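Local coordinates for BH1408 protein (Bacillus halodurans, PDB 4E0A) that probably transfers an acetyl group from acetyl-CoA to an amine substrate, as N-acetyltransferases of the GNAT family do, at residues Ser54-Phe59 with Tyr69-Leu74; Val89-Leu94 with Asp123-Asp128; Ile2-Thr7 with Val58-Arg63. The protein carries 1 engineered substitution. One frame throughout, in Å; residues are numbered along the deposited sequence.

Overall arrangement
All three contacts are seams of one mixed sheet, and illustrate how the chemistry of a strand pair follows its place. Contact 1 is an antiparallel seam in the buried middle, held by backbone bonds and apolar side chains. It shares Val58 and Phe59 with contact 3, since both use strand 54-62. Contact 3 adds strand 2-5, one of the two outermost in this chain; it is partly buried, and an arginine lies across its apolar residues. Contact 2 is buried but parallel, and its strands part around a water and a phosphate. It meets contact 1 where strands 65-77 and 86-96 run side by side; contacts 2 and 3 do not touch, their centres about 20 Å apart.

Contact 1. Residues Ser54-Phe59 with Tyr69-Leu74; sequences STVLVF and YSVIHL
Ile72 faces Thr55 in an antiparallel hydrogen-bonded pair, and their side chains meet on the side of the sheet that helix 105-119 covers. CG1 of Ile72 stands between its own backbone N and carbonyl carbon (chi1 69°), which carries this branch to the neighbouring strand, where Ile72 CG1 lies 3.8 Å from Thr55 CB. CD1, extended beyond it, flanks the same carbon, and Tyr116 of the helix touches both side chains. The main chains close a ring around the pair: Thr55 N reaches Ile72 O at 3.0 Å, and Ile72 N returns a bond of equal length to Thr55 O, approaching nearly in line with the carbonyl.

Leu57 and Ser70 repeat the pattern two residues on, as expected of the beta hairpin formed by strands 54-62 and 65-77 in the GNAT sheet. Leu57 N donates to Ser70 O at 2.9 Å, the donor lying in the carbonyl plane. In the other direction Leu57 O takes the N-H of Ser70 and also has Tyr69 CA 3.1 Å away and Tyr69 CB close by, a tightly surrounded oxygen. The hydroxyl of Ser70 turns to Asp93 O on the next strand.

On the opposite face, Val56 and Val71 run alongside each other, with Val56 CG2 4.1 Å from Val71 CG2. The Tyr69 ring leads away from this seam to Val14, Leu17 and His18 of helix 11-28. At the start of strand 54-62, Ser54 CB comes within 3.8 Å of His73 ND1, while His73 NE2 is hydrogen-bonded to Ser92 OG.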
ATOM      1  N   SER A  54     -10.368  14.724  -8.434  1.00 17.71           N
ATOM      2  CA  SER A  54      -9.680  15.168  -7.220  1.00 11.91           C
ATOM      3  C   SER A  54     -10.327  16.421  -6.638  1.00 11.75           C
ATOM      4  O   SER A  54     -11.011  17.167  -7.342  1.00 15.90           O
ATOM      5  CB  SER A  54      -8.203  15.430  -7.517  1.00 14.61           C
ATOM      6  OG  SER A  54      -8.073  16.447  -8.504  1.00 17.01           O
ATOM      7  N   THR A  55     -10.117  16.635  -5.343  1.00 13.72           N
ATOM      8  CA  THR A  55     -10.636  17.805  -4.651  1.00 14.32           C
ATOM      9  C   THR A  55      -9.627  18.263  -3.595  1.00 14.60           C
ATOM     10  O   THR A  55      -9.057  17.441  -2.878  1.00 12.59           O
ATOM     11  CB  THR A  55     -11.959  17.480  -3.927  1.00 22.43           C
ATOM     12  OG1 THR A  55     -12.910  16.959  -4.863  1.00 26.96           O
ATOM     13  CG2 THR A  55     -12.526  18.730  -3.259  1.00 20.36           C
ATOM     14  N   VAL A  56      -9.420  19.571  -3.489  1.00 12.67           N
ATOM     15  CA  VAL A  56      -8.545  20.097  -2.444  1.00 11.53           C
ATOM     16  C   VAL A  56      -9.345  20.979  -1.507  1.00 10.95           C
ATOM     17  O   VAL A  56     -10.043  21.889  -1.958  1.00 12.70           O
ATOM     18  CB  VAL A  56      -7.377  20.887  -3.027  1.00  9.78           C
ATOM     19  CG1 VAL A  56      -6.420  21.308  -1.907  1.00 14.22           C
ATOM     20  CG2 VAL A  56      -6.656  20.046  -4.089  1.00  7.48           C
ATOM     21  N   LEU A  57      -9.266  20.684  -0.210  1.00 10.19           N
ATOM     22  CA  LEU A  57     -10.018  21.414   0.823  1.00  9.61           C
ATOM     23  C   LEU A  57      -9.048  22.180   1.704  1.00 11.75           C
ATOM     24  O   LEU A  57      -7.976  21.674   2.002  1.00  8.70           O
ATOM     25  CB  LEU A  57     -10.771  20.422   1.700  1.00 12.75           C
ATOM     26  CG  LEU A  57     -11.870  19.632   0.998  1.00 15.77           C
ATOM     27  CD1 LEU A  57     -12.287  18.421   1.843  1.00 17.56           C
ATOM     28  CD2 LEU A  57     -13.056  20.549   0.739  1.00 15.93           C
ATOM     29  N   VAL A  58      -9.406  23.398   2.113  1.00 13.86           N
ATOM     30  CA  VAL A  58      -8.569  24.154   3.045  1.00 13.42           C
ATOM     31  C   VAL A  58      -9.394  24.683   4.202  1.00 14.51           C
ATOM     32  O   VAL A  58     -10.576  24.988   4.049  1.00 15.40           O
ATOM     33  CB  VAL A  58      -7.840  25.369   2.385  1.00  8.97           C
ATOM     34  CG1 VAL A  58      -6.833  24.913   1.327  1.00 11.70           C
ATOM     35  CG2 VAL A  58      -8.849  26.365   1.799  1.00 12.54           C
ATOM     36  N   PHE A  59      -8.759  24.759   5.363  1.00 10.40           N
ATOM     37  CA  PHE A  59      -9.341  25.375   6.535  1.00 13.31           C
ATOM     38  C   PHE A  59      -8.695  26.749   6.684  1.00 16.54           C
ATOM     39  O   PHE A  59      -7.467  26.859   6.721  1.00 14.65           O
ATOM     40  CB  PHE A  59      -9.047  24.542   7.788  1.00 12.14           C
ATOM     41  CG  PHE A  59      -9.566  25.170   9.052  1.00 14.14           C
ATOM     42  CD1 PHE A  59      -8.751  25.980   9.825  1.00 18.97           C
ATOM     43  CD2 PHE A  59     -10.881  24.967   9.454  1.00 19.59           C
ATOM     44  CE1 PHE A  59      -9.235  26.571  10.978  1.00 23.24           C
ATOM     45  CE2 PHE A  59     -11.362  25.550  10.605  1.00 22.36           C
ATOM     46  CZ  PHE A  59     -10.533  26.349  11.369  1.00 22.81           C
ATOM     47  N   TYR A  69      -5.033  21.580   5.229  1.00  6.65           N
ATOM     48  CA  TYR A  69      -5.592  21.258   3.921  1.00  8.10           C
ATOM     49  C   TYR A  69      -5.615  19.765   3.721  1.00  8.05           C
ATOM     50  O   TYR A  69      -4.959  19.001   4.444  1.00  8.98           O
ATOM     51  CB  TYR A  69      -4.784  21.897   2.787  1.00  7.24           C
ATOM     52  CG  TYR A  69      -3.561  21.093   2.402  1.00  8.86           C
ATOM     53  CD1 TYR A  69      -2.388  21.196   3.140  1.00  8.31           C
ATOM     54  CD2 TYR A  69      -3.582  20.221   1.307  1.00  5.59           C
ATOM     55  CE1 TYR A  69      -1.250  20.452   2.813  1.00 12.29           C
ATOM     56  CE2 TYR A  69      -2.423  19.468   0.963  1.00  9.49           C
ATOM     57  CZ  TYR A  69      -1.273  19.596   1.735  1.00 14.79           C
ATOM     58  OH  TYR A  69      -0.126  18.873   1.435  1.00 18.74           O
ATOM     59  N   SER A  70      -6.359  19.348   2.712  1.00  5.73           N
ATOM     60  CA  SER A  70      -6.396  17.939   2.363  1.00  8.76           C
ATOM     61  C   SER A  70      -6.562  17.796   0.861  1.00  8.86           C
ATOM     62  O   SER A  70      -7.186  18.647   0.208  1.00  9.96           O
ATOM     63  CB  SER A  70      -7.542  17.228   3.094  1.00  9.40           C
ATOM     64  OG  SER A  70      -7.512  15.834   2.818  1.00 19.47           O
ATOM     65  N   VAL A  71      -5.965  16.739   0.306  1.00  8.24           N
ATOM     66  CA  VAL A  71      -6.182  16.391  -1.084  1.00  8.07           C
ATOM     67  C   VAL A  71      -6.799  15.003  -1.129  1.00 10.84           C
ATOM     68  O   VAL A  71      -6.282  14.081  -0.508  1.00 12.39           O
ATOM     69  CB  VAL A  71      -4.862  16.343  -1.869  1.00  9.58           C
ATOM     70  CG1 VAL A  71      -5.137  15.943  -3.324  1.00  8.61           C
ATOM     71  CG2 VAL A  71      -4.151  17.690  -1.796  1.00  8.98           C
ATOM     72  N   ILE A  72      -7.907  14.856  -1.851  1.00  9.33           N
ATOM     73  CA  ILE A  72      -8.603  13.577  -1.908  1.00  6.91           C
ATOM     74  C   ILE A  72      -8.890  13.247  -3.364  1.00  8.74           C
ATOM     75  O   ILE A  72      -8.900  14.136  -4.215  1.00 10.16           O
ATOM     76  CB  ILE A  72      -9.920  13.583  -1.084  1.00 12.73           C
ATOM     77  CG1 ILE A  72     -10.969  14.476  -1.745  1.00 16.79           C
ATOM     78  CG2 ILE A  72      -9.670  14.029   0.366  1.00 12.87           C
ATOM     79  CD1 ILE A  72     -12.196  14.691  -0.886  1.00 20.74           C
ATOM     80  N   HIS A  73      -9.096  11.963  -3.642  1.00 13.20           N
ATOM     81  CA  HIS A  73      -9.301  11.483  -4.994  1.00 14.28           C
ATOM     82  C   HIS A  73     -10.426  10.473  -5.001  1.00 16.80           C
ATOM     83  O   HIS A  73     -10.517   9.633  -4.105  1.00 16.50           O
ATOM     84  CB  HIS A  73      -8.035  10.799  -5.504  1.00 18.13           C
ATOM     85  CG  HIS A  73      -6.802  11.643  -5.396  1.00 23.06           C
ATOM     86  ND1 HIS A  73      -6.292  12.350  -6.463  1.00 21.88           N
ATOM     87  CD2 HIS A  73      -5.976  11.890  -4.350  1.00 21.48           C
ATOM     88  CE1 HIS A  73      -5.199  12.990  -6.081  1.00 23.60           C
ATOM     89  NE2 HIS A  73      -4.988  12.729  -4.803  1.00 21.00           N
ATOM     90  N   LEU A  74     -11.284  10.551  -6.012  1.00 12.70           N
ATOM     91  CA  LEU A  74     -12.325   9.547  -6.194  1.00 14.02           C
ATOM     92  C   LEU A  74     -11.723   8.406  -7.016  1.00 17.48           C
ATOM     93  O   LEU A  74     -11.305   8.607  -8.160  1.00 18.90           O
ATOM     94  CB  LEU A  74     -13.521  10.158  -6.935  1.00 16.09           C
ATOM     95  CG  LEU A  74     -14.842   9.413  -6.793  1.00 28.38           C
ATOM     96  CD1 LEU A  74     -15.235   9.344  -5.318  1.00 33.14           C
ATOM     97  CD2 LEU A  74     -15.925  10.102  -7.618  1.00 30.15           C
TER

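Contact 2. Residues Val89-Leu94 with Asp123-Asp128; sequences VYISDL and DAIELD. With PO4 (phosphate ion), chain E.
Val89 N donates to Ala124 O at 3.0 Å, and Glu126 N to Val89 O at 2.8 Å; Ile91 N then reaches Glu126 O. These bonds join the two parallel strands of a beta-alpha-beta unit whose helix is 105-119.

Toward that helix, Ile91 crosses Ile125 obliquely, with Ile91 CD1 3.6 Å from Ile125 CG2, and lies alongside Leu127.

On the other face Tyr90, with CG anti to its backbone N (chi1 -177°), reaches along the neighbouring strand past the backbone of Leu127, Tyr90 CE1 3.7 Å from Leu127 CA. Tyr90 OH donates to Asp128 OD1 near the ring plane, but the modelled 2.4 Å is very short and doubtful. A phenylalanine here would probably leave Asp128 OD1 without this donor. Asp128 OD2 bonds to Thr151 of the second subunit.

Beyond Ile91 the strands part. A water lies between them, accepting from Asp128 N at 3.0 Å and lying 2.6 Å from Ile91 O, and a phosphate, probably from the crystallisation liquor, receives a weak bond from Leu94 N. Ser92 and Asp93 form a classic beta bulge against Val71. A splayed pair, one strand bulged, with an anion beside it, is consistent with the acetyl-CoA cleft of GNAT enzymes.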
ATOM      1  N   VAL A  89     -12.927   6.968  -1.566  1.00  9.04           N
ATOM      2  CA  VAL A  89     -12.222   8.243  -1.518  1.00 11.00           C
ATOM      3  C   VAL A  89     -10.839   7.956  -0.968  1.00 13.35           C
ATOM      4  O   VAL A  89     -10.710   7.358   0.102  1.00 15.34           O
ATOM      5  CB  VAL A  89     -12.919   9.250  -0.593  1.00 14.95           C
ATOM      6  CG1 VAL A  89     -12.027  10.469  -0.379  1.00 17.42           C
ATOM      7  CG2 VAL A  89     -14.255   9.662  -1.169  1.00 16.44           C
ATOM      8  N   TYR A  90      -9.802   8.370  -1.688  1.00 11.03           N
ATOM      9  CA  TYR A  90      -8.444   8.169  -1.205  1.00 10.34           C
ATOM     10  C   TYR A  90      -7.846   9.498  -0.782  1.00 12.08           C
ATOM     11  O   TYR A  90      -7.772  10.444  -1.578  1.00 15.12           O
ATOM     12  CB  TYR A  90      -7.566   7.536  -2.271  1.00  9.45           C
ATOM     13  CG  TYR A  90      -6.164   7.242  -1.783  1.00 13.03           C
ATOM     14  CD1 TYR A  90      -5.916   6.159  -0.948  1.00 12.40           C
ATOM     15  CD2 TYR A  90      -5.083   8.056  -2.142  1.00 14.77           C
ATOM     16  CE1 TYR A  90      -4.625   5.877  -0.496  1.00 14.79           C
ATOM     17  CE2 TYR A  90      -3.796   7.786  -1.679  1.00 14.69           C
ATOM     18  CZ  TYR A  90      -3.578   6.689  -0.865  1.00 16.24           C
ATOM     19  OH  TYR A  90      -2.304   6.404  -0.409  1.00 16.62           O
ATOM     20  N   ILE A  91      -7.450   9.579   0.480  1.00 10.01           N
ATOM     21  CA  ILE A  91      -6.839  10.793   0.996  1.00 10.95           C
ATOM     22  C   ILE A  91      -5.334  10.708   0.756  1.00  9.56           C
ATOM     23  O   ILE A  91      -4.644   9.950   1.431  1.00  9.84           O
ATOM     24  CB  ILE A  91      -7.098  10.953   2.504  1.00  8.29           C
ATOM     25  CG1 ILE A  91      -8.609  10.987   2.800  1.00  9.72           C
ATOM     26  CG2 ILE A  91      -6.410  12.204   3.015  1.00 11.04           C
ATOM     27  CD1 ILE A  91      -8.924  10.988   4.283  1.00  9.14           C
ATOM     28  N   SER A  92      -4.833  11.484  -0.200  1.00  6.87           N
ATOM     29  CA  SER A  92      -3.405  11.491  -0.517  1.00 10.21           C
ATOM     30  C   SER A  92      -2.616  12.450   0.378  1.00 15.75           C
ATOM     31  O   SER A  92      -1.427  12.251   0.616  1.00 15.41           O
ATOM     32  CB  SER A  92      -3.186  11.824  -1.998  1.00 11.30           C
ATOM     33  OG  SER A  92      -3.642  13.131  -2.291  1.00 11.99           O
ATOM     34  N   ASP A  93      -3.291  13.471   0.899  1.00 13.02           N
ATOM     35  CA  ASP A  93      -2.666  14.413   1.821  1.00 15.89           C
ATOM     36  C   ASP A  93      -3.684  14.912   2.838  1.00 15.11           C
ATOM     37  O   ASP A  93      -4.844  15.151   2.502  1.00 12.57           O
ATOM     38  CB  ASP A  93      -2.101  15.615   1.057  1.00 22.97           C
ATOM     39  CG  ASP A  93      -1.113  15.203  -0.026  1.00 29.18           C
ATOM     40  OD1 ASP A  93      -1.541  14.997  -1.191  1.00 27.16           O
ATOM     41  OD2 ASP A  93       0.083  15.054   0.304  1.00 30.42           O
ATOM     42  N   LEU A  94      -3.247  15.082   4.075  1.00 15.69           N
ATOM     43  CA  LEU A  94      -4.040  15.812   5.064  1.00 14.16           C
ATOM     44  C   LEU A  94      -3.096  16.377   6.109  1.00 16.20           C
ATOM     45  O   LEU A  94      -2.608  15.647   6.989  1.00 14.90           O
ATOM     46  CB  LEU A  94      -5.124  14.922   5.700  1.00 12.17           C
ATOM     47  CG  LEU A  94      -6.245  15.596   6.512  1.00 14.15           C
ATOM     48  CD1 LEU A  94      -7.442  14.675   6.665  1.00 12.06           C
ATOM     49  CD2 LEU A  94      -5.771  16.070   7.904  1.00 16.84           C
ATOM     50  N   ASP A 123     -17.700   3.294  -1.121  1.00 15.60           N
ATOM     51  CA  ASP A 123     -17.657   2.170  -0.205  1.00 15.62           C
ATOM     52  C   ASP A 123     -16.870   2.513   1.041  1.00 18.73           C
ATOM     53  O   ASP A 123     -17.151   2.001   2.123  1.00 15.10           O
ATOM     54  CB  ASP A 123     -17.003   0.964  -0.887  1.00 18.36           C
ATOM     55  CG  ASP A 123     -17.775   0.490  -2.104  1.00 21.32           C
ATOM     56  OD1 ASP A 123     -18.929   0.053  -1.938  1.00 28.22           O
ATOM     57  OD2 ASP A 123     -17.219   0.524  -3.221  1.00 20.86           O
ATOM     58  N   ALA A 124     -15.867   3.374   0.902  1.00 12.04           N
ATOM     59  CA  ALA A 124     -14.972   3.584   2.028  1.00 13.27           C
ATOM     60  C   ALA A 124     -14.057   4.778   1.798  1.00 12.38           C
ATOM     61  O   ALA A 124     -13.864   5.213   0.658  1.00 15.92           O
ATOM     62  CB  ALA A 124     -14.127   2.314   2.262  1.00 12.98           C
ATOM     63  N   ILE A 125     -13.503   5.301   2.885  1.00 11.70           N
ATOM     64  CA  ILE A 125     -12.406   6.257   2.791  1.00 11.71           C
ATOM     65  C   ILE A 125     -11.142   5.469   3.082  1.00 15.03           C
ATOM     66  O   ILE A 125     -11.131   4.649   4.001  1.00 15.21           O
ATOM     67  CB  ILE A 125     -12.545   7.369   3.824  1.00 15.96           C
ATOM     68  CG1 ILE A 125     -13.829   8.163   3.553  1.00 20.53           C
ATOM     69  CG2 ILE A 125     -11.325   8.289   3.794  1.00 14.40           C
ATOM     70  CD1 ILE A 125     -14.148   9.162   4.625  1.00 28.85           C
ATOM     71  N   GLU A 126     -10.092   5.697   2.292  1.00 13.52           N
ATOM     72  CA  GLU A 126      -8.816   5.032   2.504  1.00 11.93           C
ATOM     73  C   GLU A 126      -7.665   6.041   2.488  1.00 10.10           C
ATOM     74  O   GLU A 126      -7.805   7.133   1.940  1.00 13.25           O
ATOM     75  CB  GLU A 126      -8.587   3.962   1.433  1.00 11.66           C
ATOM     76  CG  GLU A 126      -9.662   2.882   1.386  1.00 11.27           C
ATOM     77  CD  GLU A 126      -9.332   1.798   0.369  1.00 17.63           C
ATOM     78  OE1 GLU A 126      -8.557   2.079  -0.577  1.00 16.74           O
ATOM     79  OE2 GLU A 126      -9.842   0.665   0.516  1.00 19.48           O
ATOM     80  N   LEU A 127      -6.542   5.670   3.100  1.00 10.81           N
ATOM     81  CA  LEU A 127      -5.316   6.468   3.051  1.00  8.22           C
ATOM     82  C   LEU A 127      -4.154   5.581   3.429  1.00 10.77           C
ATOM     83  O   LEU A 127      -4.357   4.479   3.939  1.00 11.75           O
ATOM     84  CB  LEU A 127      -5.397   7.668   4.007  1.00  6.05           C
ATOM     85  CG  LEU A 127      -5.573   7.398   5.506  1.00 11.08           C
ATOM     86  CD1 LEU A 127      -4.257   7.033   6.234  1.00 10.20           C
ATOM     87  CD2 LEU A 127      -6.216   8.613   6.145  1.00 19.87           C
ATOM     88  N   ASP A 128      -2.934   6.068   3.221  1.00  7.91           N
ATOM     89  CA  ASP A 128      -1.768   5.339   3.685  1.00 12.14           C
ATOM     90  C   ASP A 128      -0.982   6.157   4.675  1.00 12.75           C
ATOM     91  O   ASP A 128      -0.787   7.351   4.492  1.00 12.66           O
ATOM     92  CB  ASP A 128      -0.876   4.927   2.523  1.00 12.70           C
ATOM     93  CG  ASP A 128      -1.516   3.855   1.657  1.00 20.00           C
ATOM     94  OD1 ASP A 128      -1.962   4.179   0.537  1.00 25.17           O
ATOM     95  OD2 ASP A 128      -1.591   2.691   2.108  1.00 22.99           O
TER
HETATM   96  P   PO4 E 203      -2.330  10.964   4.506  1.00 57.57           P
HETATM   97  O1  PO4 E 203      -1.672  12.217   3.983  1.00 57.94           O
HETATM   98  O2  PO4 E 203      -2.034  10.784   5.980  1.00 51.84           O
HETATM   99  O3  PO4 E 203      -3.820  11.065   4.313  1.00 63.29           O
HETATM  100  O4  PO4 E 203      -1.814   9.780   3.724  1.00 61.96           O
HETATM  101  O   HOH W   1      -2.424   8.624   1.832  1.00  8.52           O

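Contact 3. Residues Ile2-Thr7 with Val58-Arg63; sequences IIREAT and VFVDER
Arg4 lies obliquely across Val58 and Val60, with one face of its guanidinium over a methyl of Val58. CG stands between the backbone N and the carbonyl carbon (chi1 55°), and the chain then runs extended as far as NE, which brings the head back over the neighbouring strand. Val58 CG2 is 3.5 Å from Arg4 NH1, toward the rim of that face, while Val60 CG2 approaches obliquely, 3.9 Å from Arg4 NH2. A bond in its plane helps fix the rotation of the head: Arg4 NH1 donates to Glu5 O at 3.0 Å, with that oxygen only 6° out of plane, and the same nitrogen makes a salt bridge to Asp10. On this face too, Ile2 CG1 lies 4.0 Å from Val60 CB, the two side chains rising together.

The opposite face carries Ile3 and Phe59, whose side chains cross at about a right angle. Phe59 has its ring anti to the backbone N (chi1 177°), and Ile3 CG1 meets the ring edge 3.8 Å from Phe59 CD2. Four antiparallel backbone bonds link Ile2 with Val60 and Arg4 with Val58; Val58 N to Arg4 O, at 2.9 Å, is close to straight.

Strand 2-5 forms an outer edge of the sheet within this chain. Ile3 packs on Leu108 and Ile109 of helix 105-119 and Phe59 on Ile105 of the same helix, while Val58 and Val60 rest against Ile66 of strand 65-77.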
ATOM      1  N   ILE A   2     -13.663  28.970   8.325  1.00 19.46           N
ATOM      2  CA  ILE A   2     -14.374  28.313   7.233  1.00 18.87           C
ATOM      3  C   ILE A   2     -13.563  27.158   6.650  1.00 17.14           C
ATOM      4  O   ILE A   2     -12.331  27.150   6.717  1.00 18.34           O
ATOM      5  CB  ILE A   2     -14.699  29.282   6.056  1.00 23.61           C
ATOM      6  CG1 ILE A   2     -13.420  29.783   5.395  1.00 25.08           C
ATOM      7  CG2 ILE A   2     -15.573  30.470   6.486  1.00 24.17           C
ATOM      8  CD1 ILE A   2     -13.681  30.577   4.153  1.00 34.25           C
ATOM      9  N   ILE A   3     -14.279  26.187   6.093  1.00 19.01           N
ATOM     10  CA  ILE A   3     -13.718  25.202   5.181  1.00 16.88           C
ATOM     11  C   ILE A   3     -14.260  25.491   3.774  1.00 16.01           C
ATOM     12  O   ILE A   3     -15.453  25.718   3.589  1.00 12.78           O
ATOM     13  CB  ILE A   3     -14.067  23.753   5.621  1.00 14.76           C
ATOM     14  CG1 ILE A   3     -13.406  23.458   6.971  1.00 18.83           C
ATOM     15  CG2 ILE A   3     -13.625  22.724   4.566  1.00 14.68           C
ATOM     16  CD1 ILE A   3     -13.715  22.078   7.524  1.00 21.04           C
ATOM     17  N   ARG A   4     -13.370  25.513   2.789  1.00 14.30           N
ATOM     18  CA  ARG A   4     -13.761  25.757   1.404  1.00 13.76           C
ATOM     19  C   ARG A   4     -12.824  24.976   0.503  1.00 15.11           C
ATOM     20  O   ARG A   4     -11.790  24.502   0.949  1.00 10.10           O
ATOM     21  CB  ARG A   4     -13.679  27.248   1.058  1.00 14.21           C
ATOM     22  CG  ARG A   4     -12.322  27.886   1.332  1.00 13.72           C
ATOM     23  CD  ARG A   4     -12.170  29.192   0.548  1.00 14.47           C
ATOM     24  NE  ARG A   4     -10.911  29.878   0.839  1.00 18.62           N
ATOM     25  CZ  ARG A   4      -9.753  29.614   0.242  1.00 16.28           C
ATOM     26  NH1 ARG A   4      -9.681  28.662  -0.676  1.00 15.44           N
ATOM     27  NH2 ARG A   4      -8.656  30.294   0.573  1.00 14.14           N
ATOM     28  N   GLU A   5     -13.180  24.842  -0.766  1.00 12.54           N
ATOM     29  CA  GLU A   5     -12.246  24.282  -1.720  1.00 15.11           C
ATOM     30  C   GLU A   5     -11.115  25.259  -1.950  1.00 13.82           C
ATOM     31  O   GLU A   5     -11.290  26.467  -1.840  1.00 11.59           O
ATOM     32  CB  GLU A   5     -12.939  23.906  -3.035  1.00 16.86           C
ATOM     33  CG  GLU A   5     -13.915  22.747  -2.881  1.00 23.29           C
ATOM     34  CD  GLU A   5     -14.188  22.020  -4.192  1.00 28.39           C
ATOM     35  OE1 GLU A   5     -13.827  22.545  -5.266  1.00 30.53           O
ATOM     36  OE2 GLU A   5     -14.764  20.915  -4.143  1.00 31.42           O
ATOM     37  N   ALA A   6      -9.940  24.718  -2.244  1.00 14.67           N
ATOM     38  CA  ALA A   6      -8.770  25.531  -2.512  1.00 12.38           C
ATOM     39  C   ALA A   6      -8.912  26.280  -3.832  1.00 13.88           C
ATOM     40  O   ALA A   6      -9.721  25.923  -4.703  1.00 15.06           O
ATOM     41  CB  ALA A   6      -7.520  24.651  -2.547  1.00 10.25           C
ATOM     42  N   THR A   7      -8.129  27.334  -3.974  1.00 15.93           N
ATOM     43  CA  THR A   7      -7.912  27.914  -5.290  1.00 23.95           C
ATOM     44  C   THR A   7      -6.421  27.861  -5.582  1.00 23.19           C
ATOM     45  O   THR A   7      -5.609  27.561  -4.699  1.00 16.82           O
ATOM     46  CB  THR A   7      -8.406  29.368  -5.383  1.00 26.67           C
ATOM     47  OG1 THR A   7      -7.402  30.248  -4.864  1.00 30.58           O
ATOM     48  CG2 THR A   7      -9.702  29.551  -4.602  1.00 26.56           C
ATOM     49  N   VAL A  58      -9.406  23.398   2.113  1.00 13.86           N
ATOM     50  CA  VAL A  58      -8.569  24.154   3.045  1.00 13.42           C
ATOM     51  C   VAL A  58      -9.394  24.683   4.202  1.00 14.51           C
ATOM     52  O   VAL A  58     -10.576  24.988   4.049  1.00 15.40           O
ATOM     53  CB  VAL A  58      -7.840  25.369   2.385  1.00  8.97           C
ATOM     54  CG1 VAL A  58      -6.833  24.913   1.327  1.00 11.70           C
ATOM     55  CG2 VAL A  58      -8.849  26.365   1.799  1.00 12.54           C
ATOM     56  N   PHE A  59      -8.759  24.759   5.363  1.00 10.40           N
ATOM     57  CA  PHE A  59      -9.341  25.375   6.535  1.00 13.31           C
ATOM     58  C   PHE A  59      -8.695  26.749   6.684  1.00 16.54           C
ATOM     59  O   PHE A  59      -7.467  26.859   6.721  1.00 14.65           O
ATOM     60  CB  PHE A  59      -9.047  24.542   7.788  1.00 12.14           C
ATOM     61  CG  PHE A  59      -9.566  25.170   9.052  1.00 14.14           C
ATOM     62  CD1 PHE A  59      -8.751  25.980   9.825  1.00 18.97           C
ATOM     63  CD2 PHE A  59     -10.881  24.967   9.454  1.00 19.59           C
ATOM     64  CE1 PHE A  59      -9.235  26.571  10.978  1.00 23.24           C
ATOM     65  CE2 PHE A  59     -11.362  25.550  10.605  1.00 22.36           C
ATOM     66  CZ  PHE A  59     -10.533  26.349  11.369  1.00 22.81           C
ATOM     67  N   VAL A  60      -9.512  27.800   6.757  1.00 18.79           N
ATOM     68  CA  VAL A  60      -8.992  29.161   6.896  1.00 18.83           C
ATOM     69  C   VAL A  60      -9.493  29.761   8.195  1.00 22.92           C
ATOM     70  O   VAL A  60     -10.701  29.812   8.432  1.00 25.91           O
ATOM     71  CB  VAL A  60      -9.441  30.093   5.742  1.00 16.51           C
ATOM     72  CG1 VAL A  60      -8.851  31.467   5.935  1.00 19.72           C
ATOM     73  CG2 VAL A  60      -9.062  29.520   4.389  1.00 14.45           C
ATOM     74  N   ASP A  61      -8.569  30.214   9.036  1.00 30.39           N
ATOM     75  CA  ASP A  61      -8.929  30.733  10.354  1.00 38.16           C
ATOM     76  C   ASP A  61      -8.384  32.136  10.571  1.00 33.53           C
ATOM     77  O   ASP A  61      -8.824  32.849  11.477  1.00 32.79           O
ATOM     78  CB  ASP A  61      -8.389  29.810  11.451  1.00 45.76           C
ATOM     79  CG  ASP A  61      -9.269  29.800  12.692  1.00 52.37           C
ATOM     80  OD1 ASP A  61     -10.411  30.315  12.632  1.00 55.65           O
ATOM     81  OD2 ASP A  61      -8.825  29.263  13.727  1.00 52.00           O
ATOM     82  N   GLU A  62      -7.411  32.516   9.753  1.00 33.41           N
ATOM     83  CA  GLU A  62      -6.773  33.817   9.884  1.00 38.93           C
ATOM     84  C   GLU A  62      -6.460  34.420   8.531  1.00 37.02           C
ATOM     85  O   GLU A  62      -6.217  33.694   7.567  1.00 36.48           O
ATOM     86  CB  GLU A  62      -5.497  33.717  10.721  1.00 44.37           C
ATOM     87  CG  GLU A  62      -5.561  34.540  11.992  1.00 50.62           C
ATOM     88  CD  GLU A  62      -6.643  35.609  11.931  1.00 56.05           C
ATOM     89  OE1 GLU A  62      -7.757  35.370  12.453  1.00 58.37           O
ATOM     90  OE2 GLU A  62      -6.381  36.685  11.359  1.00 55.26           O
ATOM     91  N   ARG A  63      -6.475  35.751   8.469  1.00 40.09           N
ATOM     92  CA  ARG A  63      -6.158  36.465   7.239  1.00 46.99           C
ATOM     93  C   ARG A  63      -4.820  35.996   6.678  1.00 49.36           C
ATOM     94  O   ARG A  63      -3.809  35.976   7.386  1.00 46.17           O
ATOM     95  CB  ARG A  63      -6.149  37.987   7.459  1.00 52.51           C
ATOM     96  CG  ARG A  63      -5.916  38.419   8.899  1.00 56.01           C
ATOM     97  CD  ARG A  63      -4.666  39.279   9.072  1.00 60.47           C
ATOM     98  NE  ARG A  63      -4.803  40.598   8.456  1.00 63.02           N
ATOM     99  CZ  ARG A  63      -4.180  41.693   8.885  1.00 63.52           C
ATOM    100  NH1 ARG A  63      -3.380  41.637   9.943  1.00 62.91           N
ATOM    101  NH2 ARG A  63      -4.364  42.848   8.260  1.00 63.79           N
TER